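Local coordinates for protein ferritin light chain (PDB 1Z6O) that stores iron in a soluble, non-toxic form as the light chain of a secreted insect ferritin, probably helping to nucleate the ferrihydrite core, at residues Ala1-Ala9 against Leu19-Val27; Lys86-Arg97 against Asp156-Phe167. All blocks are in the same frame, centred on the assembly; numbering follows the deposited sequence.

Contact 1: Ala1-Ala9 against Leu19-Val27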
loop_
_atom_site.group_PDB
_atom_site.type_symbol
_atom_site.label_atom_id
_atom_site.label_comp_id
_atom_site.label_asym_id
_atom_site.label_seq_id
_atom_site.Cartn_x
_atom_site.Cartn_y
_atom_site.Cartn_z
ATOM N N ALA A 1 -48.416 -35.408 33.386
ATOM C CA ALA A 1 -47.663 -34.517 32.454
ATOM C C ALA A 1 -46.768 -35.329 31.519
ATOM O O ALA A 1 -45.737 -35.867 31.931
ATOM C CB ALA A 1 -46.818 -33.523 33.253
ATOM N N ASP A 2 -47.173 -35.423 30.259
ATOM C CA ASP A 2 -46.391 -36.159 29.282
ATOM C C ASP A 2 -45.194 -35.328 28.845
ATOM O O ASP A 2 -45.322 -34.137 28.572
ATOM C CB ASP A 2 -47.245 -36.504 28.061
ATOM C CG ASP A 2 -48.279 -37.570 28.358
ATOM O OD1 ASP A 2 -47.887 -38.667 28.817
ATOM O OD2 ASP A 2 -49.479 -37.310 28.128
ATOM N N THR A 3 -44.028 -35.957 28.797
ATOM C CA THR A 3 -42.823 -35.266 28.364
ATOM C C THR A 3 -42.116 -36.164 27.363
ATOM O O THR A 3 -42.399 -37.364 27.276
ATOM C CB THR A 3 -41.858 -35.001 29.526
ATOM O OG1 THR A 3 -41.423 -36.252 30.072
ATOM C CG2 THR A 3 -42.531 -34.162 30.613
ATOM N N CYS A 4 -41.195 -35.587 26.607
ATOM C CA CYS A 4 -40.454 -36.367 25.635
ATOM C C CYS A 4 -39.579 -37.374 26.397
ATOM O O CYS A 4 -39.457 -38.535 26.002
ATOM C CB CYS A 4 -39.615 -35.421 24.760
ATOM S SG CYS A 4 -38.406 -36.265 23.691
ATOM N N TYR A 5 -38.993 -36.939 27.510
ATOM C CA TYR A 5 -38.137 -37.824 28.303
ATOM C C TYR A 5 -38.916 -39.050 28.799
ATOM O O TYR A 5 -38.426 -40.178 28.746
ATOM C CB TYR A 5 -37.578 -37.068 29.507
ATOM C CG TYR A 5 -36.530 -37.828 30.283
ATOM C CD1 TYR A 5 -35.250 -38.003 29.765
ATOM C CD2 TYR A 5 -36.799 -38.324 31.563
ATOM C CE1 TYR A 5 -34.254 -38.640 30.497
ATOM C CE2 TYR A 5 -35.806 -38.970 32.310
ATOM C CZ TYR A 5 -34.531 -39.118 31.767
ATOM O OH TYR A 5 -33.521 -39.720 32.487
ATOM N N ASN A 6 -40.127 -38.828 29.295
ATOM C CA ASN A 6 -40.933 -39.949 29.771
ATOM C C ASN A 6 -41.318 -40.877 28.612
ATOM O O ASN A 6 -41.368 -42.094 28.784
ATOM C CB ASN A 6 -42.196 -39.457 30.478
ATOM C CG ASN A 6 -42.985 -40.603 31.097
ATOM O OD1 ASN A 6 -42.453 -41.362 31.915
ATOM N ND2 ASN A 6 -44.249 -40.743 30.701
ATOM N N ASP A 7 -41.593 -40.319 27.435
ATOM C CA ASP A 7 -41.923 -41.159 26.275
ATOM C C ASP A 7 -40.728 -42.046 25.943
ATOM O O ASP A 7 -40.885 -43.223 25.610
ATOM C CB ASP A 7 -42.252 -40.312 25.040
ATOM C CG ASP A 7 -43.643 -39.701 25.094
ATOM O OD1 ASP A 7 -43.951 -38.872 24.209
ATOM O OD2 ASP A 7 -44.427 -40.049 26.005
ATOM N N VAL A 8 -39.526 -41.482 26.019
ATOM C CA VAL A 8 -38.328 -42.259 25.726
ATOM C C VAL A 8 -38.144 -43.388 26.747
ATOM O O VAL A 8 -37.859 -44.527 26.376
ATOM C CB VAL A 8 -37.064 -41.363 25.715
ATOM C CG1 VAL A 8 -35.801 -42.232 25.676
ATOM C CG2 VAL A 8 -37.092 -40.453 24.477
ATOM N N ALA A 9 -38.308 -43.069 28.027
ATOM C CA ALA A 9 -38.157 -44.067 29.090
ATOM C C ALA A 9 -39.120 -45.232 28.864
ATOM O O ALA A 9 -38.740 -46.392 28.998
ATOM C CB ALA A 9 -38.418 -43.427 30.458
ATOM N N LEU A 19 -41.322 -47.063 18.860
ATOM C CA LEU A 19 -40.722 -45.841 19.371
ATOM C C LEU A 19 -41.521 -44.662 18.822
ATOM O O LEU A 19 -41.036 -43.904 17.983
ATOM C CB LEU A 19 -39.253 -45.763 18.928
ATOM C CG LEU A 19 -38.332 -44.842 19.730
ATOM C CD1 LEU A 19 -38.273 -45.327 21.165
ATOM C CD2 LEU A 19 -36.932 -44.821 19.119
ATOM N N ALA A 20 -42.748 -44.503 19.309
ATOM C CA ALA A 20 -43.626 -43.430 18.842
ATOM C C ALA A 20 -43.149 -42.022 19.216
ATOM O O ALA A 20 -43.106 -41.124 18.367
ATOM C CB ALA A 20 -45.039 -43.661 19.370
ATOM N N LEU A 21 -42.805 -41.838 20.487
ATOM C CA LEU A 21 -42.326 -40.554 21.002
ATOM C C LEU A 21 -43.199 -39.368 20.583
ATOM O O LEU A 21 -42.705 -38.383 20.035
ATOM C CB LEU A 21 -40.880 -40.312 20.547
ATOM C CG LEU A 21 -39.895 -41.447 20.856
ATOM C CD1 LEU A 21 -38.491 -41.010 20.452
ATOM C CD2 LEU A 21 -39.932 -41.799 22.340
ATOM N N PRO A 22 -44.507 -39.436 20.865
ATOM C CA PRO A 22 -45.409 -38.341 20.491
ATOM C C PRO A 22 -45.061 -36.969 21.071
ATOM O O PRO A 22 -45.349 -35.950 20.448
ATOM C CB PRO A 22 -46.784 -38.850 20.943
ATOM C CG PRO A 22 -46.456 -39.751 22.095
ATOM C CD PRO A 22 -45.228 -40.489 21.605
ATOM N N ARG A 23 -44.439 -36.925 22.247
ATOM C CA ARG A 23 -44.081 -35.640 22.840
ATOM C C ARG A 23 -42.717 -35.110 22.412
ATOM O O ARG A 23 -42.309 -34.028 22.835
ATOM C CB ARG A 23 -44.131 -35.709 24.368
ATOM C CG ARG A 23 -45.444 -35.191 24.949
ATOM C CD ARG A 23 -46.617 -36.051 24.512
ATOM N NE ARG A 23 -46.449 -37.424 24.976
ATOM C CZ ARG A 23 -47.421 -38.331 25.017
ATOM N NH1 ARG A 23 -48.649 -38.017 24.619
ATOM N NH2 ARG A 23 -47.165 -39.555 25.467
ATOM N N CYS A 24 -42.004 -35.866 21.587
ATOM C CA CYS A 24 -40.700 -35.402 21.136
ATOM C C CYS A 24 -40.892 -34.680 19.804
ATOM O O CYS A 24 -40.621 -35.219 18.734
ATOM C CB CYS A 24 -39.745 -36.580 20.973
ATOM S SG CYS A 24 -39.475 -37.519 22.520
ATOM N N ASN A 25 -41.428 -33.476 19.884
ATOM C CA ASN A 25 -41.654 -32.661 18.704
ATOM C C ASN A 25 -41.386 -31.243 19.167
ATOM O O ASN A 25 -41.003 -31.044 20.322
ATOM C CB ASN A 25 -43.082 -32.858 18.158
ATOM C CG ASN A 25 -44.177 -32.521 19.165
ATOM O OD1 ASN A 25 -45.326 -32.920 18.981
ATOM N ND2 ASN A 25 -43.845 -31.778 20.202
ATOM N N ALA A 26 -41.581 -30.259 18.298
ATOM C CA ALA A 26 -41.284 -28.881 18.672
ATOM C C ALA A 26 -42.482 -28.111 19.227
ATOM O O ALA A 26 -42.425 -26.893 19.362
ATOM C CB ALA A 26 -40.702 -28.140 17.458
ATOM N N VAL A 27 -43.559 -28.813 19.558
ATOM C CA VAL A 27 -44.754 -28.148 20.079
ATOM C C VAL A 27 -44.618 -27.764 21.554
ATOM O O VAL A 27 -44.255 -28.598 22.386
ATOM C CB VAL A 27 -46.006 -29.068 19.940
ATOM C CG1 VAL A 27 -47.238 -28.405 20.594
ATOM C CG2 VAL A 27 -46.282 -29.363 18.450
#
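Arg23 lays its guanidinium flat against the carboxylate of Asp2 and turns its edge to Asp7, and these two approaches differ in kind. With Asp2 the planes are 8° apart and Asp2 CG sits 3.5 Å above the Arg23 guanidinium plane, over its centre; Asp2 OD1 lies well out of that plane, so the pair is held by charge without an N-H directed at the oxygen. Pro22 CG covers the opposite guanidinium face, making a sandwich. With Asp7 the planes are inclined by 48°: Arg23 NH2 donates in its own plane to the syn side of Asp7 OD2, at 2.8 Å and a nearly straight 168°. Asp7 OD1 takes the backbone N of Arg23 at 2.8 Å and a weak bond from Arg23 NE. The arginine chain, bent at chi2 and chi3, folds its end back to the carboxylate that already holds its own amide.

Beside this network, Cys4 SG is bonded to Cys24 SG at 2.0 Å, and Leu21 CD2 rests on Val8 CG2 at 3.8 Å. Asp131 of a second light chain accepts from the amides of Cys4 and Tyr5. The whole is a short helix, N-capped by Thr3, whose first turn is tied by a disulfide and a buried aspartate to the type I turn Leu21-Cys24: a disulfide-closed N-terminal helix-and-loop segment, ahead of helix 37-61.

Contact 2: Lys86-Arg97 against Asp156-Phe167. With CA (calcium ion), chain Z; FE (Fe (III) ion), chain Y.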
loop_
_atom_site.group_PDB
_atom_site.type_symbol
_atom_site.label_atom_id
_atom_site.label_comp_id
_atom_site.label_asym_id
_atom_site.label_seq_id
_atom_site.Cartn_x
_atom_site.Cartn_y
_atom_site.Cartn_z
ATOM N N LYS A 86 -42.170 -13.844 1.937
ATOM C CA LYS A 86 -42.902 -14.005 3.199
ATOM C C LYS A 86 -43.656 -15.329 3.239
ATOM O O LYS A 86 -43.839 -15.912 4.304
ATOM C CB LYS A 86 -43.906 -12.865 3.407
ATOM C CG LYS A 86 -43.262 -11.511 3.749
ATOM C CD LYS A 86 -42.434 -11.591 5.024
ATOM C CE LYS A 86 -41.812 -10.231 5.376
ATOM N NZ LYS A 86 -40.940 -10.267 6.595
ATOM N N THR A 87 -44.121 -15.788 2.083
ATOM C CA THR A 87 -44.833 -17.063 2.024
ATOM C C THR A 87 -43.906 -18.161 2.554
ATOM O O THR A 87 -44.293 -18.976 3.394
ATOM C CB THR A 87 -45.231 -17.426 0.569
ATOM O OG1 THR A 87 -46.158 -16.453 0.070
ATOM C CG2 THR A 87 -45.898 -18.808 0.519
ATOM N N ILE A 88 -42.674 -18.180 2.057
ATOM C CA ILE A 88 -41.726 -19.200 2.483
ATOM C C ILE A 88 -41.355 -19.029 3.956
ATOM O O ILE A 88 -41.248 -20.009 4.698
ATOM C CB ILE A 88 -40.471 -19.171 1.583
ATOM C CG1 ILE A 88 -40.862 -19.650 0.173
ATOM C CG2 ILE A 88 -39.371 -20.084 2.160
ATOM C CD1 ILE A 88 -39.772 -19.425 -0.877
ATOM N N ASP A 89 -41.177 -17.787 4.382
ATOM C CA ASP A 89 -40.841 -17.518 5.776
ATOM C C ASP A 89 -41.949 -18.006 6.724
ATOM O O ASP A 89 -41.663 -18.590 7.770
ATOM C CB ASP A 89 -40.619 -16.016 5.997
ATOM C CG ASP A 89 -40.027 -15.720 7.374
ATOM O OD1 ASP A 89 -40.738 -15.180 8.248
ATOM O OD2 ASP A 89 -38.843 -16.053 7.585
ATOM N N ILE A 90 -43.208 -17.766 6.371
ATOM C CA ILE A 90 -44.308 -18.212 7.236
ATOM C C ILE A 90 -44.382 -19.738 7.275
ATOM O O ILE A 90 -44.605 -20.328 8.331
ATOM C CB ILE A 90 -45.662 -17.638 6.761
ATOM C CG1 ILE A 90 -45.656 -16.111 6.923
ATOM C CG2 ILE A 90 -46.824 -18.238 7.597
ATOM C CD1 ILE A 90 -46.757 -15.405 6.096
ATOM N N ILE A 91 -44.200 -20.381 6.124
ATOM C CA ILE A 91 -44.212 -21.844 6.081
ATOM C C ILE A 91 -43.127 -22.376 7.020
ATOM O O ILE A 91 -43.349 -23.329 7.767
ATOM C CB ILE A 91 -43.954 -22.366 4.640
ATOM C CG1 ILE A 91 -45.194 -22.106 3.769
ATOM C CG2 ILE A 91 -43.606 -23.873 4.669
ATOM C CD1 ILE A 91 -44.945 -22.329 2.263
ATOM N N LYS A 92 -41.950 -21.763 6.985
ATOM C CA LYS A 92 -40.870 -22.197 7.866
ATOM C C LYS A 92 -41.213 -21.940 9.334
ATOM O O LYS A 92 -40.832 -22.727 10.202
ATOM C CB LYS A 92 -39.555 -21.494 7.506
ATOM C CG LYS A 92 -38.956 -21.994 6.170
ATOM C CD LYS A 92 -37.694 -21.221 5.808
ATOM C CE LYS A 92 -37.037 -21.817 4.557
ATOM N NZ LYS A 92 -35.851 -21.006 4.120
ATOM N N HIS A 93 -41.934 -20.858 9.624
ATOM C CA HIS A 93 -42.293 -20.589 11.017
ATOM C C HIS A 93 -43.314 -21.612 11.526
ATOM O O HIS A 93 -43.244 -22.067 12.672
ATOM C CB HIS A 93 -42.876 -19.177 11.182
ATOM C CG HIS A 93 -42.780 -18.671 12.587
ATOM N ND1 HIS A 93 -41.663 -18.017 13.062
ATOM C CD2 HIS A 93 -43.614 -18.809 13.646
ATOM C CE1 HIS A 93 -41.813 -17.775 14.354
ATOM N NE2 HIS A 93 -42.988 -18.247 14.734
ATOM N N VAL A 94 -44.273 -21.955 10.674
ATOM C CA VAL A 94 -45.294 -22.956 10.999
ATOM C C VAL A 94 -44.597 -24.273 11.396
ATOM O O VAL A 94 -44.945 -24.904 12.409
ATOM C CB VAL A 94 -46.224 -23.201 9.760
ATOM C CG1 VAL A 94 -47.008 -24.515 9.908
ATOM C CG2 VAL A 94 -47.194 -22.014 9.600
ATOM N N THR A 95 -43.604 -24.689 10.612
ATOM C CA THR A 95 -42.904 -25.937 10.929
ATOM C C THR A 95 -41.943 -25.777 12.099
ATOM O O THR A 95 -41.702 -26.732 12.841
ATOM C CB THR A 95 -42.144 -26.501 9.710
ATOM O OG1 THR A 95 -41.198 -25.537 9.236
ATOM C CG2 THR A 95 -43.131 -26.844 8.594
ATOM N N LYS A 96 -41.388 -24.582 12.272
ATOM C CA LYS A 96 -40.495 -24.350 13.409
ATOM C C LYS A 96 -41.262 -24.588 14.719
ATOM O O LYS A 96 -40.710 -25.118 15.686
ATOM C CB LYS A 96 -39.964 -22.906 13.399
ATOM C CG LYS A 96 -39.136 -22.575 14.647
ATOM C CD LYS A 96 -38.285 -21.310 14.487
ATOM C CE LYS A 96 -39.132 -20.069 14.369
ATOM N NZ LYS A 96 -38.272 -18.852 14.224
ATOM N N ARG A 97 -42.537 -24.197 14.742
ATOM C CA ARG A 97 -43.367 -24.363 15.935
ATOM C C ARG A 97 -44.009 -25.752 16.053
ATOM O O ARG A 97 -44.905 -25.963 16.870
ATOM C CB ARG A 97 -44.441 -23.256 16.002
ATOM C CG ARG A 97 -43.861 -21.829 16.200
ATOM C CD ARG A 97 -43.047 -21.712 17.511
ATOM N NE ARG A 97 -43.819 -22.140 18.678
ATOM C CZ ARG A 97 -44.716 -21.390 19.316
ATOM N NH1 ARG A 97 -44.968 -20.144 18.922
ATOM N NH2 ARG A 97 -45.386 -21.898 20.343
ATOM N N ASP A 156 -49.734 -16.941 23.260
ATOM C CA ASP A 156 -48.511 -17.267 22.530
ATOM C C ASP A 156 -47.779 -16.003 22.093
ATOM O O ASP A 156 -47.978 -15.487 20.991
ATOM C CB ASP A 156 -48.819 -18.143 21.317
ATOM C CG ASP A 156 -47.594 -18.900 20.849
ATOM O OD1 ASP A 156 -46.576 -18.236 20.546
ATOM O OD2 ASP A 156 -47.629 -20.150 20.808
ATOM N N PRO A 157 -46.923 -15.483 22.974
ATOM C CA PRO A 157 -46.176 -14.268 22.648
ATOM C C PRO A 157 -45.074 -14.489 21.619
ATOM O O PRO A 157 -44.516 -13.522 21.104
ATOM C CB PRO A 157 -45.650 -13.801 24.011
ATOM C CG PRO A 157 -45.488 -15.083 24.777
ATOM C CD PRO A 157 -46.696 -15.911 24.370
ATOM N N GLU A 158 -44.758 -15.747 21.313
ATOM C CA GLU A 158 -43.736 -16.015 20.298
ATOM C C GLU A 158 -44.347 -15.634 18.948
ATOM O O GLU A 158 -43.710 -14.957 18.137
ATOM C CB GLU A 158 -43.320 -17.491 20.305
ATOM C CG GLU A 158 -42.034 -17.776 19.500
ATOM C CD GLU A 158 -42.234 -17.794 17.976
ATOM O OE1 GLU A 158 -41.297 -17.366 17.259
ATOM O OE2 GLU A 158 -43.300 -18.248 17.489
ATOM N N ILE A 159 -45.583 -16.059 18.708
ATOM C CA ILE A 159 -46.268 -15.695 17.463
ATOM C C ILE A 159 -46.489 -14.175 17.440
ATOM O O ILE A 159 -46.320 -13.526 16.407
ATOM C CB ILE A 159 -47.653 -16.386 17.341
ATOM C CG1 ILE A 159 -47.475 -17.902 17.180
ATOM C CG2 ILE A 159 -48.431 -15.793 16.151
ATOM C CD1 ILE A 159 -46.615 -18.312 15.962
ATOM N N ALA A 160 -46.869 -13.600 18.579
ATOM C CA ALA A 160 -47.089 -12.153 18.633
ATOM C C ALA A 160 -45.826 -11.361 18.264
ATOM O O ALA A 160 -45.882 -10.436 17.451
ATOM C CB ALA A 160 -47.579 -11.743 20.031
ATOM N N GLN A 161 -44.687 -11.723 18.855
ATOM C CA GLN A 161 -43.432 -11.015 18.577
ATOM C C GLN A 161 -42.993 -11.248 17.128
ATOM O O GLN A 161 -42.456 -10.343 16.485
ATOM C CB GLN A 161 -42.331 -11.470 19.553
ATOM C CG GLN A 161 -40.912 -11.011 19.169
ATOM C CD GLN A 161 -40.586 -9.541 19.495
ATOM O OE1 GLN A 161 -41.468 -8.690 19.701
ATOM N NE2 GLN A 161 -39.292 -9.240 19.523
ATOM N N TYR A 162 -43.209 -12.459 16.617
ATOM C CA TYR A 162 -42.865 -12.762 15.220
ATOM C C TYR A 162 -43.664 -11.829 14.290
ATOM O O TYR A 162 -43.107 -11.222 13.369
ATOM C CB TYR A 162 -43.202 -14.228 14.906
ATOM C CG TYR A 162 -43.132 -14.595 13.434
ATOM C CD1 TYR A 162 -41.946 -14.457 12.710
ATOM C CD2 TYR A 162 -44.244 -15.119 12.781
ATOM C CE1 TYR A 162 -41.876 -14.839 11.352
ATOM C CE2 TYR A 162 -44.183 -15.506 11.438
ATOM C CZ TYR A 162 -43.002 -15.362 10.736
ATOM O OH TYR A 162 -42.965 -15.743 9.414
ATOM N N LEU A 163 -44.967 -11.700 14.532
ATOM C CA LEU A 163 -45.790 -10.814 13.706
ATOM C C LEU A 163 -45.355 -9.356 13.865
ATOM O O LEU A 163 -45.268 -8.619 12.883
ATOM C CB LEU A 163 -47.275 -10.946 14.077
ATOM C CG LEU A 163 -47.913 -12.300 13.729
ATOM C CD1 LEU A 163 -49.299 -12.397 14.374
ATOM C CD2 LEU A 163 -48.004 -12.445 12.194
ATOM N N GLU A 164 -45.084 -8.941 15.099
ATOM C CA GLU A 164 -44.666 -7.566 15.361
ATOM C C GLU A 164 -43.398 -7.207 14.606
ATOM O O GLU A 164 -43.324 -6.166 13.957
ATOM C CB GLU A 164 -44.429 -7.353 16.869
ATOM C CG GLU A 164 -45.737 -7.320 17.677
ATOM C CD GLU A 164 -45.534 -7.384 19.189
ATOM O OE1 GLU A 164 -44.384 -7.297 19.668
ATOM O OE2 GLU A 164 -46.543 -7.525 19.908
ATOM N N GLU A 165 -42.407 -8.087 14.683
ATOM C CA GLU A 165 -41.112 -7.853 14.057
ATOM C C GLU A 165 -41.049 -8.028 12.540
ATOM O O GLU A 165 -40.453 -7.217 11.835
ATOM C CB GLU A 165 -40.075 -8.797 14.672
ATOM C CG GLU A 165 -39.771 -8.552 16.139
ATOM C CD GLU A 165 -38.823 -7.386 16.332
ATOM O OE1 GLU A 165 -38.041 -7.120 15.397
ATOM O OE2 GLU A 165 -38.843 -6.751 17.410
ATOM N N GLU A 166 -41.661 -9.088 12.039
ATOM C CA GLU A 166 -41.569 -9.393 10.618
ATOM C C GLU A 166 -42.663 -8.869 9.715
ATOM O O GLU A 166 -42.493 -8.853 8.500
ATOM C CB GLU A 166 -41.474 -10.912 10.441
ATOM C CG GLU A 166 -40.304 -11.532 11.178
ATOM C CD GLU A 166 -38.977 -10.935 10.744
ATOM O OE1 GLU A 166 -38.714 -10.897 9.520
ATOM O OE2 GLU A 166 -38.200 -10.505 11.622
ATOM N N PHE A 167 -43.787 -8.450 10.285
ATOM C CA PHE A 167 -44.886 -7.978 9.451
ATOM C C PHE A 167 -45.435 -6.607 9.808
ATOM O O PHE A 167 -45.469 -5.696 8.986
ATOM C CB PHE A 167 -46.049 -8.979 9.502
ATOM C CG PHE A 167 -45.705 -10.329 8.933
ATOM C CD1 PHE A 167 -45.056 -11.288 9.716
ATOM C CD2 PHE A 167 -45.944 -10.606 7.589
ATOM C CE1 PHE A 167 -44.642 -12.510 9.162
ATOM C CE2 PHE A 167 -45.533 -11.821 7.023
ATOM C CZ PHE A 167 -44.879 -12.773 7.816
HETATM CA CA CA Z . -42.527 -6.657 20.773
HETATM FE FE FE Y . -36.999 -5.766 18.055
HETATM O O HOH W 1 -38.765 -17.383 16.806
#
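His93 and Tyr162 stack face to face between two antiparallel helices whose segment axes stand 12.3 Å apart, with ring centroids separated by 3.7 Å and planes by 9°. Followed outward, His93 CB lies against Tyr162 CZ; with CG anti to the backbone N (chi1 -159°), the ring is carried across the tyrosine face. CG and ND1 lie over Tyr162 CE2 and CD1, CE1 lies over Tyr162 CG and also comes close to Glu158 OE1, while CD2 meets Ile159 CD1 at the imidazole edge. At the tip, His93 NE2 donates in its ring plane to the syn lone pair of Glu158 OE2, 2.8 Å away, and the carboxylate is nearly coplanar with the imidazole.

The same OE2 receives Arg97 NH1 on its anti side at 2.9 Å. Arg97 also grips Asp156 end-on, NH1 to OD1 and NH2 to OD2. Asp156 is itself the N-cap of helix 157-190, its OD1 accepting from Ile159 N. An alanine in place of Arg97 would probably leave Asp156 and Glu158 without their shared cation and set the Glu158 carboxylate freer to turn. A water links Glu158 OE1 to Lys96 NZ.

Farther along, Tyr162 OH donates to Asp89 OD1 at 2.6 Å from above the carboxylate plane, and Lys86 NZ donates to Glu166 O at 2.8 Å and stands over the Phe167 face, 4.9 Å from the ring centroid, a cation-pi contact. On other sides of this helix Gln161 and Glu164 bind calcium and Glu165 binds iron, both metals shared with other light chains. Two donors on OE2 would restrain the Glu158 carboxylate and probably favour its ionised form; Arg97, whose charge is shared with Asp156, would offset part of the negative charge.

Overall arrangement
The two contacts follow one another along the chain, contact 1 closing before contact 2 opens, with centres about 24 Å apart. Contact 1 lies about 34 Å from the centre of the chain and contact 2 about 11 Å from it, within the ferritin helices. They nevertheless touch: Ala26 CB packs on Lys96 O at 3.5 Å and Val27 CG2 on Arg97 O at 4.0 Å, so the tail of 19-27 abuts the end of helix 70-96. The calcium and iron sites belong to contact 2 alone. Both reach another light chain, contact 2 through shared metals, contact 1 through hydrogen bonds such as those to Asp131 of another light chain.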